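Local coordinates for protein ribonuclease (Chelonia mydas, PDB 2ZPO) that probably cleaves single- and double-stranded RNA on the 3' side of pyrimidine nucleotides, as a secreted endonuclease of the pancreatic ribonuclease family, at residues Arg9-Tyr14 / Phe42-Val47; Ser53-Cys58 / Gly109-His114. One frame throughout, in Å; residues are numbered along the deposited sequence.

Interaction 1 of 2, residues Arg9-Tyr14 / Phe42-Val47; sequences RQHVDY and FTNTFV. With SO4 (sulfate ion), chain B.
H11 and T45 join the end of helix 3-11 to strand 43-47 in the ribonuclease A fold, at what is by similarity the proton-acceptor histidine of the active site. Two hydrogen bonds are made by side chains. H11 ND1 donates to T45 O at 2.9 Å; the acceptor lies in the ring plane and the donor in the carbonyl plane. A chi1 of -60° and a chi2 of -66° together turn ND1 to the strand and NE2, the other ring nitrogen, to the sulfate, where it donates to O1 and weakly to O4; bonds at both nitrogens probably fix the ring's rotation. N44 ND2 gives a nearly straight bond (163°) to Q10 O, 2.7 Å away, while the other branch of that amide, OD1, approaches H11 CE1 and accepts a hydrogen bond from K41 NZ. Replacing this histidine by an alanine would remove both ring nitrogens and is likely to leave T45 O without its side-chain donor and the sulfate without one of its partners.

Backbone hydrogen bonds continue the join past the helix: V47 N to H11 O at 2.7 Å and D13 N to V47 O at 3.1 Å, giving a single beta bridge between V12 and V47. The buried carboxylate of D13 has its strongest polar partner in Y25 OH. The F46 ring carries the N44 amide of its own strand over one face, ND2 standing 3.3 Å above the centre, and its CE1 approaches Q10 O across the contact at 3.3 Å.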
loop_
_atom_site.group_PDB
_atom_site.type_symbol
_atom_site.label_atom_id
_atom_site.label_comp_id
_atom_site.label_asym_id
_atom_site.label_seq_id
_atom_site.Cartn_x
_atom_site.Cartn_y
_atom_site.Cartn_z
ATOM N N ARG A 9 6.129 -5.656 -1.364
ATOM C CA ARG A 9 5.510 -6.651 -0.492
ATOM C C ARG A 9 4.358 -6.047 0.294
ATOM O O ARG A 9 3.289 -6.654 0.399
ATOM C CB ARG A 9 6.557 -7.208 0.486
ATOM C CG ARG A 9 5.969 -8.125 1.572
ATOM C CD ARG A 9 7.063 -8.793 2.425
ATOM N NE ARG A 9 8.002 -7.864 3.055
ATOM C CZ ARG A 9 7.776 -7.237 4.207
ATOM N NH1 ARG A 9 6.638 -7.433 4.853
ATOM N NH2 ARG A 9 8.694 -6.409 4.708
ATOM N N GLN A 10 4.579 -4.852 0.821
ATOM C CA GLN A 10 3.606 -4.163 1.655
ATOM C C GLN A 10 2.466 -3.489 0.853
ATOM O O GLN A 10 1.319 -3.443 1.338
ATOM C CB GLN A 10 4.284 -3.126 2.554
ATOM C CG GLN A 10 5.153 -3.746 3.662
ATOM C CD GLN A 10 5.545 -2.783 4.754
ATOM O OE1 GLN A 10 5.446 -3.112 5.938
ATOM N NE2 GLN A 10 6.016 -1.611 4.382
ATOM N N HIS A 11 2.767 -3.014 -0.365
ATOM C CA HIS A 11 1.849 -2.056 -1.032
ATOM C C HIS A 11 1.393 -2.358 -2.460
ATOM O O HIS A 11 0.584 -1.595 -3.013
ATOM C CB HIS A 11 2.440 -0.642 -0.987
ATOM C CG HIS A 11 2.682 -0.127 0.398
ATOM N ND1 HIS A 11 1.660 0.141 1.290
ATOM C CD2 HIS A 11 3.833 0.137 1.056
ATOM C CE1 HIS A 11 2.174 0.570 2.432
ATOM N NE2 HIS A 11 3.495 0.586 2.312
ATOM N N VAL A 12 1.900 -3.420 -3.078
ATOM C CA VAL A 12 1.542 -3.712 -4.466
ATOM C C VAL A 12 0.802 -5.062 -4.551
ATOM O O VAL A 12 1.347 -6.117 -4.174
ATOM C CB VAL A 12 2.773 -3.654 -5.422
ATOM C CG1 VAL A 12 2.358 -4.013 -6.848
ATOM C CG2 VAL A 12 3.449 -2.272 -5.373
ATOM N N ASP A 13 -0.437 -5.025 -5.036
ATOM C CA ASP A 13 -1.208 -6.249 -5.240
ATOM C C ASP A 13 -1.859 -6.150 -6.598
ATOM O O ASP A 13 -2.929 -5.563 -6.741
ATOM C CB ASP A 13 -2.251 -6.439 -4.150
ATOM C CG ASP A 13 -3.088 -7.694 -4.358
ATOM O OD1 ASP A 13 -2.507 -8.709 -4.803
ATOM O OD2 ASP A 13 -4.302 -7.650 -4.068
ATOM N N TYR A 14 -1.179 -6.706 -7.596
ATOM C CA TYR A 14 -1.635 -6.572 -8.966
ATOM C C TYR A 14 -1.339 -7.831 -9.801
ATOM O O TYR A 14 -0.189 -8.247 -9.853
ATOM C CB TYR A 14 -0.969 -5.352 -9.617
ATOM C CG TYR A 14 -1.311 -5.293 -11.079
ATOM C CD1 TYR A 14 -2.542 -4.778 -11.497
ATOM C CD2 TYR A 14 -0.433 -5.814 -12.030
ATOM C CE1 TYR A 14 -2.885 -4.766 -12.843
ATOM C CE2 TYR A 14 -0.768 -5.810 -13.376
ATOM C CZ TYR A 14 -1.988 -5.274 -13.764
ATOM O OH TYR A 14 -2.309 -5.251 -15.092
ATOM N N PHE A 42 -1.089 -1.288 11.995
ATOM C CA PHE A 42 -2.344 -0.572 12.197
ATOM C C PHE A 42 -3.130 -0.310 10.906
ATOM O O PHE A 42 -4.352 -0.494 10.873
ATOM C CB PHE A 42 -2.093 0.728 12.979
ATOM C CG PHE A 42 -1.925 0.514 14.460
ATOM C CD1 PHE A 42 -3.002 0.093 15.242
ATOM C CD2 PHE A 42 -0.697 0.741 15.079
ATOM C CE1 PHE A 42 -2.855 -0.108 16.618
ATOM C CE2 PHE A 42 -0.541 0.545 16.457
ATOM C CZ PHE A 42 -1.629 0.118 17.221
ATOM N N THR A 43 -2.434 0.129 9.864
ATOM C CA THR A 43 -3.073 0.481 8.595
ATOM C C THR A 43 -2.137 0.191 7.450
ATOM O O THR A 43 -0.921 0.254 7.598
ATOM C CB THR A 43 -3.523 1.986 8.577
ATOM O OG1 THR A 43 -4.367 2.239 7.459
ATOM C CG2 THR A 43 -2.321 2.909 8.501
ATOM N N ASN A 44 -2.712 -0.114 6.288
ATOM C CA ASN A 44 -1.915 -0.359 5.099
ATOM C C ASN A 44 -2.791 -0.240 3.862
ATOM O O ASN A 44 -3.932 -0.702 3.862
ATOM C CB ASN A 44 -1.268 -1.746 5.154
ATOM C CG ASN A 44 -0.288 -1.973 4.025
ATOM O OD1 ASN A 44 0.817 -1.452 4.053
ATOM N ND2 ASN A 44 -0.681 -2.773 3.033
ATOM N N THR A 45 -2.266 0.435 2.844
ATOM C CA THR A 45 -2.918 0.508 1.551
ATOM C C THR A 45 -2.235 -0.404 0.529
ATOM O O THR A 45 -0.996 -0.378 0.356
ATOM C CB THR A 45 -2.933 1.960 1.022
ATOM O OG1 THR A 45 -3.699 2.782 1.927
ATOM C CG2 THR A 45 -3.526 2.013 -0.393
ATOM N N PHE A 46 -3.056 -1.177 -0.180
ATOM C CA PHE A 46 -2.595 -1.982 -1.301
ATOM C C PHE A 46 -2.983 -1.253 -2.559
ATOM O O PHE A 46 -4.135 -0.820 -2.710
ATOM C CB PHE A 46 -3.256 -3.362 -1.261
ATOM C CG PHE A 46 -2.823 -4.190 -0.075
ATOM C CD1 PHE A 46 -1.591 -4.867 -0.098
ATOM C CD2 PHE A 46 -3.615 -4.252 1.082
ATOM C CE1 PHE A 46 -1.175 -5.642 1.018
ATOM C CE2 PHE A 46 -3.211 -5.030 2.186
ATOM C CZ PHE A 46 -1.990 -5.715 2.151
ATOM N N VAL A 47 -2.011 -1.077 -3.452
ATOM C CA VAL A 47 -2.268 -0.379 -4.710
ATOM C C VAL A 47 -2.390 -1.454 -5.795
ATOM O O VAL A 47 -1.502 -2.292 -5.931
ATOM C CB VAL A 47 -1.109 0.604 -5.055
ATOM C CG1 VAL A 47 -1.423 1.324 -6.336
ATOM C CG2 VAL A 47 -0.855 1.620 -3.905
HETATM S S SO4 B . 5.725 2.242 4.552
HETATM O O1 SO4 B . 4.971 1.020 4.818
HETATM O O2 SO4 B . 5.809 3.083 5.745
HETATM O O3 SO4 B . 7.103 1.942 4.097
HETATM O O4 SO4 B . 5.020 3.021 3.551
#

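Interaction 2 of 2, residues Ser53-Cys58 / Gly109-His114; sequences SITTIC and GGLPVH. With SO4 (sulfate ion), chain B.
T55 of helix 51-55 and C58 of the 3-10 turn that follows pack against G110, L111 and P112, where strand 111-118 of the ribonuclease fold begins. No direct hydrogen bond crosses; the evidence for the contact is side-chain packing and one bridging water.

The two branches of T55 have separate tasks. Its CG2 stands anti to the backbone N, beside the carbonyl carbon, and lies 3.7 Å from L111 CD2, the two side chains running side by side in the same direction. L111 starts away from the helix, but its CD2 branch comes back to this methyl. OG1 of T55, beside its own backbone N, meets the P112 ring at CD, 3.6 Å away, with the side chains crossing at about a right angle; its hydrogen bond goes to A51 O in the same helix.

C58 points toward the strand. Its CB is 3.4 Å from G110 O, and its SG, placed beside the backbone N (chi1 -59°), rests 3.4 Å from P112 N and 3.8 Å from P112 CD. The same sulfur is fixed by the disulfide to C107. A water donates to both T55 O and G110 O, tying the two backbones together.

Farther along, strand 111-118 has a classic beta bulge, V113 and H114 both facing A106 of strand 94-108. P112 is in contact with three elements besides its own strand: T55 OG1 and C58 SG both approach its CD from the 53-58 segment, Y4 and F7 of helix 3-11 also touch it, and I105 of strand 94-108 packs against it from the sheet.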
loop_
_atom_site.group_PDB
_atom_site.type_symbol
_atom_site.label_atom_id
_atom_site.label_comp_id
_atom_site.label_asym_id
_atom_site.label_seq_id
_atom_site.Cartn_x
_atom_site.Cartn_y
_atom_site.Cartn_z
ATOM N N SER A 53 4.040 0.652 -13.111
ATOM C CA SER A 53 3.113 1.787 -13.035
ATOM C C SER A 53 3.345 2.679 -11.833
ATOM O O SER A 53 3.223 3.918 -11.918
ATOM C CB SER A 53 1.666 1.282 -13.004
ATOM O OG SER A 53 1.354 0.768 -14.296
ATOM N N ILE A 54 3.665 2.059 -10.710
ATOM C CA ILE A 54 3.926 2.811 -9.475
ATOM C C ILE A 54 5.299 3.459 -9.503
ATOM O O ILE A 54 5.435 4.614 -9.128
ATOM C CB ILE A 54 3.682 1.951 -8.224
ATOM C CG1 ILE A 54 2.206 1.480 -8.215
ATOM C CG2 ILE A 54 3.998 2.743 -6.917
ATOM C CD1 ILE A 54 1.931 0.300 -7.315
ATOM N N THR A 55 6.304 2.763 -10.022
ATOM C CA THR A 55 7.658 3.327 -10.119
ATOM C C THR A 55 7.777 4.610 -10.960
ATOM O O THR A 55 8.599 5.503 -10.667
ATOM C CB THR A 55 8.671 2.247 -10.573
ATOM O OG1 THR A 55 8.661 1.165 -9.634
ATOM C CG2 THR A 55 10.066 2.829 -10.718
ATOM N N THR A 56 6.919 4.755 -11.967
ATOM C CA THR A 56 7.017 5.938 -12.794
ATOM C C THR A 56 6.612 7.191 -12.011
ATOM O O THR A 56 6.931 8.284 -12.433
ATOM C CB THR A 56 6.214 5.811 -14.085
ATOM O OG1 THR A 56 6.509 6.928 -14.924
ATOM C CG2 THR A 56 4.731 5.773 -13.794
ATOM N N ILE A 57 5.940 6.994 -10.875
ATOM C CA ILE A 57 5.566 8.134 -10.019
ATOM C C ILE A 57 6.831 8.875 -9.571
ATOM O O ILE A 57 6.811 10.113 -9.381
ATOM C CB ILE A 57 4.719 7.683 -8.787
ATOM C CG1 ILE A 57 3.382 7.070 -9.251
ATOM C CG2 ILE A 57 4.457 8.880 -7.837
ATOM C CD1 ILE A 57 2.681 6.303 -8.202
ATOM N N CYS A 58 7.916 8.112 -9.427
ATOM C CA CYS A 58 9.210 8.678 -8.997
ATOM C C CYS A 58 9.867 9.518 -10.086
ATOM O O CYS A 58 10.846 10.251 -9.823
ATOM C CB CYS A 58 10.151 7.570 -8.513
ATOM S SG CYS A 58 9.477 6.648 -7.156
ATOM N N GLY A 109 16.158 7.803 -5.142
ATOM C CA GLY A 109 16.983 7.362 -6.272
ATOM C C GLY A 109 16.172 6.838 -7.435
ATOM O O GLY A 109 16.645 5.996 -8.224
ATOM N N GLY A 110 14.934 7.327 -7.562
ATOM C CA GLY A 110 14.092 6.956 -8.686
ATOM C C GLY A 110 13.214 5.744 -8.447
ATOM O O GLY A 110 12.523 5.303 -9.377
ATOM N N LEU A 111 13.258 5.188 -7.232
ATOM C CA LEU A 111 12.420 4.038 -6.862
ATOM C C LEU A 111 11.560 4.325 -5.619
ATOM O O LEU A 111 11.988 5.045 -4.704
ATOM C CB LEU A 111 13.263 2.790 -6.600
ATOM C CG LEU A 111 14.066 2.293 -7.806
ATOM C CD1 LEU A 111 14.983 1.175 -7.327
ATOM C CD2 LEU A 111 13.185 1.829 -9.001
ATOM N N PRO A 112 10.351 3.736 -5.577
ATOM C CA PRO A 112 9.464 3.889 -4.415
ATOM C C PRO A 112 10.014 3.191 -3.171
ATOM O O PRO A 112 10.462 2.041 -3.251
ATOM C CB PRO A 112 8.161 3.221 -4.864
ATOM C CG PRO A 112 8.530 2.314 -5.962
ATOM C CD PRO A 112 9.735 2.916 -6.637
ATOM N N VAL A 113 9.934 3.864 -2.018
ATOM C CA VAL A 113 10.378 3.258 -0.749
ATOM C C VAL A 113 9.316 3.310 0.358
ATOM O O VAL A 113 9.338 2.494 1.263
ATOM C CB VAL A 113 11.737 3.846 -0.261
ATOM C CG1 VAL A 113 12.872 3.452 -1.229
ATOM C CG2 VAL A 113 11.657 5.337 -0.124
ATOM N N HIS A 114 8.403 4.265 0.290
ATOM C CA HIS A 114 7.298 4.287 1.262
ATOM C C HIS A 114 6.005 4.775 0.618
ATOM O O HIS A 114 6.006 5.549 -0.328
ATOM C CB HIS A 114 7.591 5.221 2.441
ATOM C CG HIS A 114 8.901 4.965 3.119
ATOM N ND1 HIS A 114 9.182 3.780 3.761
ATOM C CD2 HIS A 114 10.003 5.743 3.251
ATOM C CE1 HIS A 114 10.410 3.832 4.253
ATOM N NE2 HIS A 114 10.928 5.012 3.959
HETATM S S SO4 B . 5.725 2.242 4.552
HETATM O O1 SO4 B . 4.971 1.020 4.818
HETATM O O2 SO4 B . 5.809 3.083 5.745
HETATM O O3 SO4 B . 7.103 1.942 4.097
HETATM O O4 SO4 B . 5.020 3.021 3.551
HETATM O O HOH W 1 11.332 6.543 -11.788
#

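Overall arrangement
Interactions 1 and 2 have centres about 14 Å apart and follow one another along the chain, strand 43-47 leading on to helix 51-55. They touch through I54, whose CD1 lies 3.6 Å from V12 CG2 and 3.6 Å from V47 CG1. At the active site each supplies one histidine, by similarity the proton acceptor H11 and the proton donor H114, with side chains about 6 Å apart. Both donate to one sulfate: interaction 1 through H11 NE2, interaction 2 through H114 ND1 at 2.8 Å from O3, with Y115 N as a further donor. The ion probably comes from the crystallisation liquor; its position between the two histidines is consistent with the place of the scissile phosphate in ribonuclease A.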